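Local coordinates for putative sodium:solute symporter (Proteus mirabilis, PDB 5NV9), which couples the inward flow of two sodium ions to the uptake of the sialic acid N-acetylneuraminic acid across the inner membrane of this bacterium, at residues 198-201 / 202-206; 317-321 / 322-326; 422-425 / 426-430; 436-439 / 440-444. All blocks are in the same frame, centred on the assembly; numbering follows the deposited sequence.

Contact 1. Residues 198-201 / 202-206; sequences IMIC and FKVDG
Phe202 lies alongside Ile198, one turn earlier in the chain, in the last turn of helix 155-203. The apolar part of the contact is small. The CG2 methyl of Ile198 sits in the plane of the Phe202 ring, at its edge, 3.6 Å from CE2. With Phe202 CG anti to the carbonyl carbon (chi1 -82°) the ring leans back toward the preceding turn, and its CD2 also comes 3.1 Å from Ile198 O. Ile200 CG2 and Val204 CG2 make a looser pair on another side, 4.0 Å apart.

The backbone bonds record how the helix ends. Phe202 N still gives an ordinary i to i+4 bond to Ile198 O, 3.0 Å long. Lys203 N then turns to Ile200 O at 3.0 Å, an i to i+3 bond that reaches the oxygen from above the carbonyl plane, and keeps a weak bond to Met199 O. Val204 N has two weak bonds, to Ile200 O and Cys201 O.

Lys203 is the polar side chain that reaches across to another helix. Its CG is 3.2 Å from Met199 O, and the chain bends at chi3 and chi4 to bring NZ to the carbonyl oxygen of Glu323.

The mixed i+3 and i+4 bonds are consistent with a helix fraying through a tighter last turn on the periplasmic side, trading a single i to i+4 bond for shared and mostly weak ones, while the lysine amine satisfies a carbonyl at the end of helix 315-323.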
loop_
_atom_site.group_PDB
_atom_site.type_symbol
_atom_site.label_atom_id
_atom_site.label_comp_id
_atom_site.label_asym_id
_atom_site.label_seq_id
_atom_site.Cartn_x
_atom_site.Cartn_y
_atom_site.Cartn_z
ATOM N N ILE A 198 15.256 -11.452 15.866
ATOM C CA ILE A 198 16.167 -11.695 16.980
ATOM C C ILE A 198 15.745 -12.795 17.968
ATOM O O ILE A 198 16.560 -13.680 18.313
ATOM C CB ILE A 198 16.437 -10.379 17.737
ATOM C CG1 ILE A 198 17.304 -9.488 16.847
ATOM C CG2 ILE A 198 17.164 -10.657 19.071
ATOM C CD1 ILE A 198 17.255 -8.038 17.243
HETATM N N MSE A 199 14.490 -12.723 18.399
HETATM C CA MSE A 199 13.915 -13.671 19.290
HETATM C C MSE A 199 13.849 -15.056 18.717
HETATM O O MSE A 199 14.048 -16.033 19.471
HETATM C CB MSE A 199 12.498 -13.252 19.711
HETATM C CG MSE A 199 12.575 -11.837 20.352
HETATM SE SE MSE A 199 11.686 -11.714 22.127
HETATM C CE MSE A 199 12.749 -13.238 22.807
ATOM N N ILE A 200 13.505 -15.179 17.433
ATOM C CA ILE A 200 13.491 -16.491 16.811
ATOM C C ILE A 200 14.932 -17.002 16.743
ATOM O O ILE A 200 15.155 -18.170 16.968
ATOM C CB ILE A 200 12.898 -16.540 15.379
ATOM C CG1 ILE A 200 11.457 -16.077 15.346
ATOM C CG2 ILE A 200 12.954 -17.984 14.855
ATOM C CD1 ILE A 200 10.990 -15.689 13.951
ATOM N N CYS A 201 15.899 -16.148 16.439
ATOM C CA CYS A 201 17.301 -16.617 16.428
ATOM C C CYS A 201 17.728 -17.186 17.775
ATOM O O CYS A 201 18.433 -18.198 17.788
ATOM C CB CYS A 201 18.319 -15.538 16.074
ATOM S SG CYS A 201 18.375 -14.977 14.380
ATOM N N PHE A 202 17.290 -16.559 18.874
ATOM C CA PHE A 202 17.626 -17.027 20.230
ATOM C C PHE A 202 16.926 -18.317 20.573
ATOM O O PHE A 202 17.366 -19.017 21.441
ATOM C CB PHE A 202 17.376 -15.964 21.276
ATOM C CG PHE A 202 18.507 -14.960 21.391
ATOM C CD1 PHE A 202 19.643 -15.256 22.136
ATOM C CD2 PHE A 202 18.436 -13.722 20.764
ATOM C CE1 PHE A 202 20.680 -14.336 22.248
ATOM C CE2 PHE A 202 19.465 -12.789 20.865
ATOM C CZ PHE A 202 20.596 -13.104 21.603
ATOM N N LYS A 203 15.850 -18.653 19.896
ATOM C CA LYS A 203 15.144 -19.927 20.152
ATOM C C LYS A 203 15.492 -21.098 19.215
ATOM O O LYS A 203 15.026 -22.202 19.408
ATOM C CB LYS A 203 13.650 -19.702 20.105
ATOM C CG LYS A 203 13.259 -18.660 21.106
ATOM C CD LYS A 203 11.768 -18.488 21.124
ATOM C CE LYS A 203 11.194 -18.973 22.438
ATOM N NZ LYS A 203 11.049 -17.790 23.320
ATOM N N VAL A 204 16.242 -20.827 18.173
ATOM C CA VAL A 204 16.680 -21.872 17.272
ATOM C C VAL A 204 17.998 -22.366 17.822
ATOM O O VAL A 204 18.891 -21.580 18.082
ATOM C CB VAL A 204 16.840 -21.348 15.840
ATOM C CG1 VAL A 204 17.630 -22.312 14.981
ATOM C CG2 VAL A 204 15.477 -21.084 15.224
ATOM N N ASP A 205 18.063 -23.681 18.059
ATOM C CA ASP A 205 19.253 -24.363 18.451
ATOM C C ASP A 205 20.234 -24.159 17.294
ATOM O O ASP A 205 19.970 -24.594 16.143
ATOM C CB ASP A 205 18.935 -25.865 18.721
ATOM C CG ASP A 205 20.177 -26.686 19.124
ATOM O OD1 ASP A 205 21.025 -26.113 19.807
ATOM O OD2 ASP A 205 20.303 -27.895 18.780
ATOM N N GLY A 206 21.320 -23.448 17.572
ATOM C CA GLY A 206 22.349 -23.072 16.554
ATOM C C GLY A 206 22.260 -21.655 16.005
ATOM O O GLY A 206 23.118 -21.224 15.214
#

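Contact 2. Residues 317-321 / 322-326; sequences PLFIV and TEMPI
Thr322 bonds twice to Leu318 O in the last full turn of helix 315-323. Its amide N gives the usual i to i+4 bond at 3.0 Å, and its hydroxyl OG1 donates to the same oxygen at 2.6 Å. The two donors arrive from opposite faces of the carbonyl plane. OG1 can fold back this way because it stands between the backbone N and the carbonyl carbon (chi1 59°), which leaves CG2 to meet Leu318 CD1.

Next comes Glu323, whose N bonds to Phe319 O at 2.8 Å. Its CB sits over the middle of the Phe319 ring in a CH-pi contact, 3.8 Å from the centroid and only 11° off the ring normal. CG follows over the same face, 3.6 Å from Phe319 CD2, before the bend at chi2 takes the carboxylate away.

Met324, a selenomethionine here, is the first residue to leave helical angles. A weak bond from its N to Ile320 O ends the ladder, and its SE packs 4.0 Å from Ile320 CG1. One water donates to both Val321 O and Met324 O, bridging the departing chain to the final turn.

This short periplasmic helix is wedged among longer ones. Phe319 packs on helices 155-203 and 267-301 and meets Tyr298 edge-to-face; Ile320 leans on helix 328-361, and Val321 touches Phe150 of helix 118-151.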
loop_
_atom_site.group_PDB
_atom_site.type_symbol
_atom_site.label_atom_id
_atom_site.label_comp_id
_atom_site.label_asym_id
_atom_site.label_seq_id
_atom_site.Cartn_x
_atom_site.Cartn_y
_atom_site.Cartn_z
ATOM N N PRO A 317 1.814 -15.289 13.666
ATOM C CA PRO A 317 1.081 -14.915 14.882
ATOM C C PRO A 317 1.103 -15.961 15.984
ATOM O O PRO A 317 1.049 -15.606 17.167
ATOM C CB PRO A 317 -0.363 -14.734 14.409
ATOM C CG PRO A 317 -0.377 -14.919 12.921
ATOM C CD PRO A 317 1.035 -15.053 12.439
ATOM N N LEU A 318 1.101 -17.233 15.592
ATOM C CA LEU A 318 1.255 -18.326 16.527
ATOM C C LEU A 318 2.515 -18.206 17.318
ATOM O O LEU A 318 2.458 -18.289 18.557
ATOM C CB LEU A 318 1.271 -19.673 15.799
ATOM C CG LEU A 318 1.372 -20.828 16.816
ATOM C CD1 LEU A 318 0.058 -20.929 17.575
ATOM C CD2 LEU A 318 1.735 -22.142 16.151
ATOM N N PHE A 319 3.651 -18.037 16.632
ATOM C CA PHE A 319 4.919 -17.781 17.320
ATOM C C PHE A 319 4.897 -16.568 18.254
ATOM O O PHE A 319 5.385 -16.642 19.382
ATOM C CB PHE A 319 6.069 -17.626 16.345
ATOM C CG PHE A 319 7.409 -17.453 17.001
ATOM C CD1 PHE A 319 7.859 -16.201 17.397
ATOM C CD2 PHE A 319 8.235 -18.536 17.232
ATOM C CE1 PHE A 319 9.096 -16.050 18.014
ATOM C CE2 PHE A 319 9.489 -18.387 17.847
ATOM C CZ PHE A 319 9.916 -17.152 18.225
ATOM N N ILE A 320 4.316 -15.472 17.813
ATOM C CA ILE A 320 4.273 -14.291 18.647
ATOM C C ILE A 320 3.549 -14.528 19.957
ATOM O O ILE A 320 4.037 -14.163 21.014
ATOM C CB ILE A 320 3.603 -13.107 17.951
ATOM C CG1 ILE A 320 4.478 -12.657 16.759
ATOM C CG2 ILE A 320 3.349 -11.974 18.955
ATOM C CD1 ILE A 320 3.668 -11.966 15.665
ATOM N N VAL A 321 2.384 -15.136 19.873
ATOM C CA VAL A 321 1.549 -15.242 21.032
ATOM C C VAL A 321 1.990 -16.389 21.939
ATOM O O VAL A 321 1.744 -16.324 23.169
ATOM C CB VAL A 321 0.096 -15.374 20.604
ATOM C CG1 VAL A 321 -0.792 -15.728 21.758
ATOM C CG2 VAL A 321 -0.351 -14.036 20.006
ATOM N N THR A 322 2.648 -17.399 21.376
ATOM C CA THR A 322 3.036 -18.555 22.168
ATOM C C THR A 322 4.458 -18.445 22.627
ATOM O O THR A 322 4.781 -19.034 23.632
ATOM C CB THR A 322 2.847 -19.916 21.428
ATOM O OG1 THR A 322 3.620 -19.960 20.209
ATOM C CG2 THR A 322 1.404 -20.154 21.107
ATOM N N GLU A 323 5.331 -17.731 21.915
ATOM C CA GLU A 323 6.770 -17.746 22.284
ATOM C C GLU A 323 7.409 -16.436 22.709
ATOM O O GLU A 323 8.599 -16.428 23.047
ATOM C CB GLU A 323 7.650 -18.236 21.128
ATOM C CG GLU A 323 7.292 -19.598 20.541
ATOM C CD GLU A 323 7.453 -20.770 21.462
ATOM O OE1 GLU A 323 8.175 -20.667 22.479
ATOM O OE2 GLU A 323 6.876 -21.828 21.122
HETATM N N MSE A 324 6.715 -15.322 22.576
HETATM C CA MSE A 324 7.330 -14.050 22.927
HETATM C C MSE A 324 6.864 -13.676 24.297
HETATM O O MSE A 324 5.707 -13.988 24.714
HETATM C CB MSE A 324 7.106 -12.920 21.873
HETATM C CG MSE A 324 8.148 -13.114 20.793
HETATM SE SE MSE A 324 7.581 -12.133 19.217
HETATM C CE MSE A 324 9.132 -10.923 19.319
ATOM N N PRO A 325 7.732 -12.986 25.038
ATOM C CA PRO A 325 7.357 -12.772 26.461
ATOM C C PRO A 325 6.343 -11.699 26.637
ATOM O O PRO A 325 6.140 -10.845 25.744
ATOM C CB PRO A 325 8.675 -12.387 27.131
ATOM C CG PRO A 325 9.584 -11.942 26.032
ATOM C CD PRO A 325 9.100 -12.536 24.728
ATOM N N ILE A 326 5.711 -11.731 27.798
ATOM C CA ILE A 326 4.770 -10.719 28.199
ATOM C C ILE A 326 5.364 -9.287 28.000
ATOM O O ILE A 326 6.607 -9.070 28.100
ATOM C CB ILE A 326 4.322 -10.981 29.658
ATOM C CG1 ILE A 326 3.248 -9.994 30.100
ATOM C CG2 ILE A 326 5.497 -10.895 30.625
ATOM C CD1 ILE A 326 2.451 -10.525 31.258
HETATM O O HOH W 1 4.219 -16.310 24.897
#

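Contact 3. Residues 422-425 / 426-430; sequences FMLG and IFVKR
Phe422 O accepts the amide N of Ile426 at 2.9 Å, the first of three i to i+4 bonds that close helix 415-427. The same oxygen lies 3.2 Å from Ile426 CG1, which the torsion (chi1 -70°, anti to the carbonyl carbon) turns back toward Phe422 O.

Met423, a selenomethionine, takes part through its carbonyl: Phe427 N bonds to Met423 O at 2.8 Å, and Phe427 CD2 brings the edge of the ring to within 3.3 Å of that oxygen. One face of the ring is covered by CG2 of Ile426, 3.6 Å above its plane.

Leu424 supplies both the last backbone bond, from Val428 N to Leu424 O at 3.0 Å, and the main apolar contact. Its CD1 rests 3.9 Å from Val428 CB, although Val428 has already left helical angles. Gly425 O accepts a hydrogen bond from Arg115 NE.

The turn brings the transmembrane helix out at the cytoplasmic side. Helix 89-102 packs on Phe422, Met423 and Ile426, and its Phe95 meets the Phe427 ring edge-to-face. On another flank, Leu424 and Val428 share Thr474 of helix 459-475.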
loop_
_atom_site.group_PDB
_atom_site.type_symbol
_atom_site.label_atom_id
_atom_site.label_comp_id
_atom_site.label_asym_id
_atom_site.label_seq_id
_atom_site.Cartn_x
_atom_site.Cartn_y
_atom_site.Cartn_z
ATOM N N PHE A 422 -0.451 7.421 -17.210
ATOM C CA PHE A 422 0.653 8.240 -16.777
ATOM C C PHE A 422 1.903 8.036 -17.616
ATOM O O PHE A 422 2.606 9.004 -17.931
ATOM C CB PHE A 422 0.985 8.094 -15.218
ATOM C CG PHE A 422 -0.038 8.750 -14.309
ATOM C CD1 PHE A 422 -1.171 8.097 -13.947
ATOM C CD2 PHE A 422 0.130 10.049 -13.864
ATOM C CE1 PHE A 422 -2.128 8.705 -13.135
ATOM C CE2 PHE A 422 -0.792 10.657 -13.049
ATOM C CZ PHE A 422 -1.930 9.985 -12.690
HETATM N N MSE A 423 2.225 6.796 -17.928
HETATM C CA MSE A 423 3.420 6.492 -18.747
HETATM C C MSE A 423 3.288 7.103 -20.111
HETATM O O MSE A 423 4.208 7.734 -20.634
HETATM C CB MSE A 423 3.602 4.981 -18.924
HETATM C CG MSE A 423 3.890 4.273 -17.613
HETATM SE SE MSE A 423 4.200 2.340 -17.861
HETATM C CE MSE A 423 5.777 2.640 -18.958
ATOM N N LEU A 424 2.094 6.996 -20.654
ATOM C CA LEU A 424 1.769 7.547 -22.007
ATOM C C LEU A 424 1.871 9.076 -22.031
ATOM O O LEU A 424 2.547 9.648 -22.859
ATOM C CB LEU A 424 0.362 7.111 -22.407
ATOM C CG LEU A 424 -0.123 7.598 -23.783
ATOM C CD1 LEU A 424 0.617 6.840 -24.835
ATOM C CD2 LEU A 424 -1.615 7.441 -23.952
ATOM N N GLY A 425 1.244 9.734 -21.047
ATOM C CA GLY A 425 1.331 11.189 -20.968
ATOM C C GLY A 425 2.746 11.680 -20.766
ATOM O O GLY A 425 3.166 12.688 -21.345
ATOM N N ILE A 426 3.468 11.001 -19.888
ATOM C CA ILE A 426 4.780 11.465 -19.478
ATOM C C ILE A 426 5.792 11.172 -20.570
ATOM O O ILE A 426 6.637 11.983 -20.825
ATOM C CB ILE A 426 5.209 10.888 -18.066
ATOM C CG1 ILE A 426 4.375 11.492 -16.907
ATOM C CG2 ILE A 426 6.708 11.079 -17.790
ATOM C CD1 ILE A 426 4.548 12.979 -16.630
ATOM N N PHE A 427 5.712 10.040 -21.235
ATOM C CA PHE A 427 6.793 9.658 -22.159
ATOM C C PHE A 427 6.504 9.733 -23.660
ATOM O O PHE A 427 7.419 9.612 -24.452
ATOM C CB PHE A 427 7.291 8.265 -21.797
ATOM C CG PHE A 427 7.939 8.225 -20.430
ATOM C CD1 PHE A 427 9.158 8.837 -20.233
ATOM C CD2 PHE A 427 7.282 7.648 -19.339
ATOM C CE1 PHE A 427 9.771 8.827 -18.979
ATOM C CE2 PHE A 427 7.896 7.609 -18.093
ATOM C CZ PHE A 427 9.142 8.199 -17.907
ATOM N N VAL A 428 5.251 9.927 -24.046
ATOM C CA VAL A 428 4.879 9.914 -25.451
ATOM C C VAL A 428 4.277 11.254 -25.795
ATOM O O VAL A 428 3.079 11.489 -25.588
ATOM C CB VAL A 428 3.889 8.794 -25.680
ATOM C CG1 VAL A 428 3.571 8.691 -27.134
ATOM C CG2 VAL A 428 4.471 7.486 -25.156
ATOM N N LYS A 429 5.114 12.164 -26.275
ATOM C CA LYS A 429 4.690 13.553 -26.527
ATOM C C LYS A 429 3.474 13.654 -27.471
ATOM O O LYS A 429 2.627 14.537 -27.334
ATOM C CB LYS A 429 5.864 14.368 -27.103
ATOM C CG LYS A 429 5.497 15.821 -27.426
ATOM C CD LYS A 429 6.719 16.698 -27.755
ATOM C CE LYS A 429 6.305 18.070 -28.324
ATOM N NZ LYS A 429 5.838 18.990 -27.259
ATOM N N ARG A 430 3.348 12.755 -28.423
ATOM C CA ARG A 430 2.271 12.895 -29.400
ATOM C C ARG A 430 0.935 12.336 -28.937
ATOM O O ARG A 430 -0.088 12.599 -29.546
ATOM C CB ARG A 430 2.638 12.261 -30.729
ATOM C CG ARG A 430 3.450 13.214 -31.569
ATOM C CD ARG A 430 4.929 12.978 -31.332
ATOM N NE ARG A 430 5.193 11.551 -31.485
ATOM C CZ ARG A 430 5.535 10.697 -30.503
ATOM N NH1 ARG A 430 5.722 11.136 -29.274
ATOM N NH2 ARG A 430 5.704 9.378 -30.778
#

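Contact 4. Residues 436-439 / 440-444; sequences AVVG and IIVSI
Ala436 O receives the amide N of Ile440 at 2.8 Å, the shortest of four successive i to i+4 bonds in helix 433-452. The next three are Ile441 N to Val437 O, Val442 N to Val438 O at 3.0 Å, and Ser443 N to Gly439 O at 2.9 Å. The Val442 bond is nearly straight, with an N-H...O angle of 176°, and no bond in the series is weak.

Side chains lie back against the carbonyls of the preceding turn. Ile440 CG1 is 3.5 Å from Ala436 O, and Val442 CG2 is 3.3 Å from Val438 O. Ile441 points CG1 the same way, anti to its own carbonyl carbon (chi1 -73°), and this carries CD1 back to meet Val437 CG1 at 4.0 Å. Val438 CG1 and Val442 CG2 are a little farther apart, at 4.3 Å. Ser443 CB comes 3.1 Å from Gly439 O, while its hydroxyl OG is spent elsewhere, on a hydrogen bond to Gly465 O of helix 459-475.

Ile440 and Ala436 face Leu421 of helix 415-427 and Ser120 of helix 118-151. On the outer side, Ile441 and Val438 touch a bound dodecyl maltoside molecule, the detergent lying against a surface that would probably meet lipid in the membrane.

Here the backbone meets its own polar needs within a regular transmembrane helix, which is consistent with branched aliphatic groups facing both protein and detergent, and the one hydroxyl is paired with a neighbouring helix.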
loop_
_atom_site.group_PDB
_atom_site.type_symbol
_atom_site.label_atom_id
_atom_site.label_comp_id
_atom_site.label_asym_id
_atom_site.label_seq_id
_atom_site.Cartn_x
_atom_site.Cartn_y
_atom_site.Cartn_z
ATOM N N ALA A 436 -5.425 8.490 -25.759
ATOM C CA ALA A 436 -5.491 7.992 -24.397
ATOM C C ALA A 436 -6.831 7.208 -24.172
ATOM O O ALA A 436 -6.798 6.087 -23.623
ATOM C CB ALA A 436 -5.299 9.121 -23.370
ATOM N N VAL A 437 -7.974 7.748 -24.639
ATOM C CA VAL A 437 -9.257 7.061 -24.517
ATOM C C VAL A 437 -9.270 5.717 -25.266
ATOM O O VAL A 437 -9.704 4.742 -24.705
ATOM C CB VAL A 437 -10.452 7.950 -24.905
ATOM C CG1 VAL A 437 -11.730 7.134 -25.007
ATOM C CG2 VAL A 437 -10.633 9.022 -23.845
ATOM N N VAL A 438 -8.809 5.677 -26.527
ATOM C CA VAL A 438 -8.653 4.388 -27.247
ATOM C C VAL A 438 -7.796 3.407 -26.430
ATOM O O VAL A 438 -8.154 2.244 -26.264
ATOM C CB VAL A 438 -8.039 4.597 -28.645
ATOM C CG1 VAL A 438 -7.754 3.241 -29.274
ATOM C CG2 VAL A 438 -8.980 5.437 -29.472
ATOM N N GLY A 439 -6.668 3.896 -25.917
ATOM C CA GLY A 439 -5.872 3.172 -24.914
ATOM C C GLY A 439 -6.612 2.602 -23.698
ATOM O O GLY A 439 -6.467 1.420 -23.372
ATOM N N ILE A 440 -7.444 3.381 -23.036
ATOM C CA ILE A 440 -8.248 2.832 -21.949
ATOM C C ILE A 440 -9.125 1.650 -22.431
ATOM O O ILE A 440 -9.248 0.602 -21.785
ATOM C CB ILE A 440 -9.101 3.924 -21.292
ATOM C CG1 ILE A 440 -8.200 4.955 -20.575
ATOM C CG2 ILE A 440 -10.089 3.340 -20.303
ATOM C CD1 ILE A 440 -8.836 6.309 -20.371
ATOM N N ILE A 441 -9.781 1.843 -23.549
ATOM C CA ILE A 441 -10.750 0.862 -24.005
ATOM C C ILE A 441 -10.068 -0.469 -24.317
ATOM O O ILE A 441 -10.523 -1.533 -23.855
ATOM C CB ILE A 441 -11.520 1.414 -25.209
ATOM C CG1 ILE A 441 -12.492 2.481 -24.708
ATOM C CG2 ILE A 441 -12.222 0.312 -25.969
ATOM C CD1 ILE A 441 -12.944 3.436 -25.766
ATOM N N VAL A 442 -8.981 -0.381 -25.080
ATOM C CA VAL A 442 -8.130 -1.525 -25.421
ATOM C C VAL A 442 -7.588 -2.239 -24.178
ATOM O O VAL A 442 -7.672 -3.488 -24.078
ATOM C CB VAL A 442 -6.927 -1.073 -26.243
ATOM C CG1 VAL A 442 -5.903 -2.215 -26.339
ATOM C CG2 VAL A 442 -7.397 -0.674 -27.650
ATOM N N SER A 443 -7.043 -1.434 -23.261
ATOM C CA SER A 443 -6.554 -1.908 -21.959
ATOM C C SER A 443 -7.627 -2.697 -21.217
ATOM O O SER A 443 -7.381 -3.823 -20.787
ATOM C CB SER A 443 -6.088 -0.727 -21.101
ATOM O OG SER A 443 -5.296 -1.207 -20.033
ATOM N N ILE A 444 -8.839 -2.155 -21.114
ATOM C CA ILE A 444 -9.866 -2.803 -20.318
ATOM C C ILE A 444 -10.229 -4.182 -20.851
ATOM O O ILE A 444 -10.339 -5.159 -20.096
ATOM C CB ILE A 444 -11.110 -1.924 -20.164
ATOM C CG1 ILE A 444 -10.824 -0.806 -19.132
ATOM C CG2 ILE A 444 -12.323 -2.755 -19.752
ATOM C CD1 ILE A 444 -11.889 0.265 -19.171
#

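Contacts 1 and 2 form one periplasmic cluster, their centres about 13 Å apart: helix 155-203 and helix 315-323 both end there, joined by the Lys203 amine and by Ile200 packing on Phe319. Contacts 3 and 4 form a second pair across the chain's centre, with centres about 14 Å apart, on consecutive helices that touch through Leu424 and Ala436. Contact 4 is the most buried and lies within a helix rather than at its end, with regular bonds and aliphatic packing. The other three are partly buried helix ends, each finishing differently: contact 1 through shared, bent bonds, contact 2 through a threonine hydroxyl and a bridging water, contact 3 through regular bonds up to the exit.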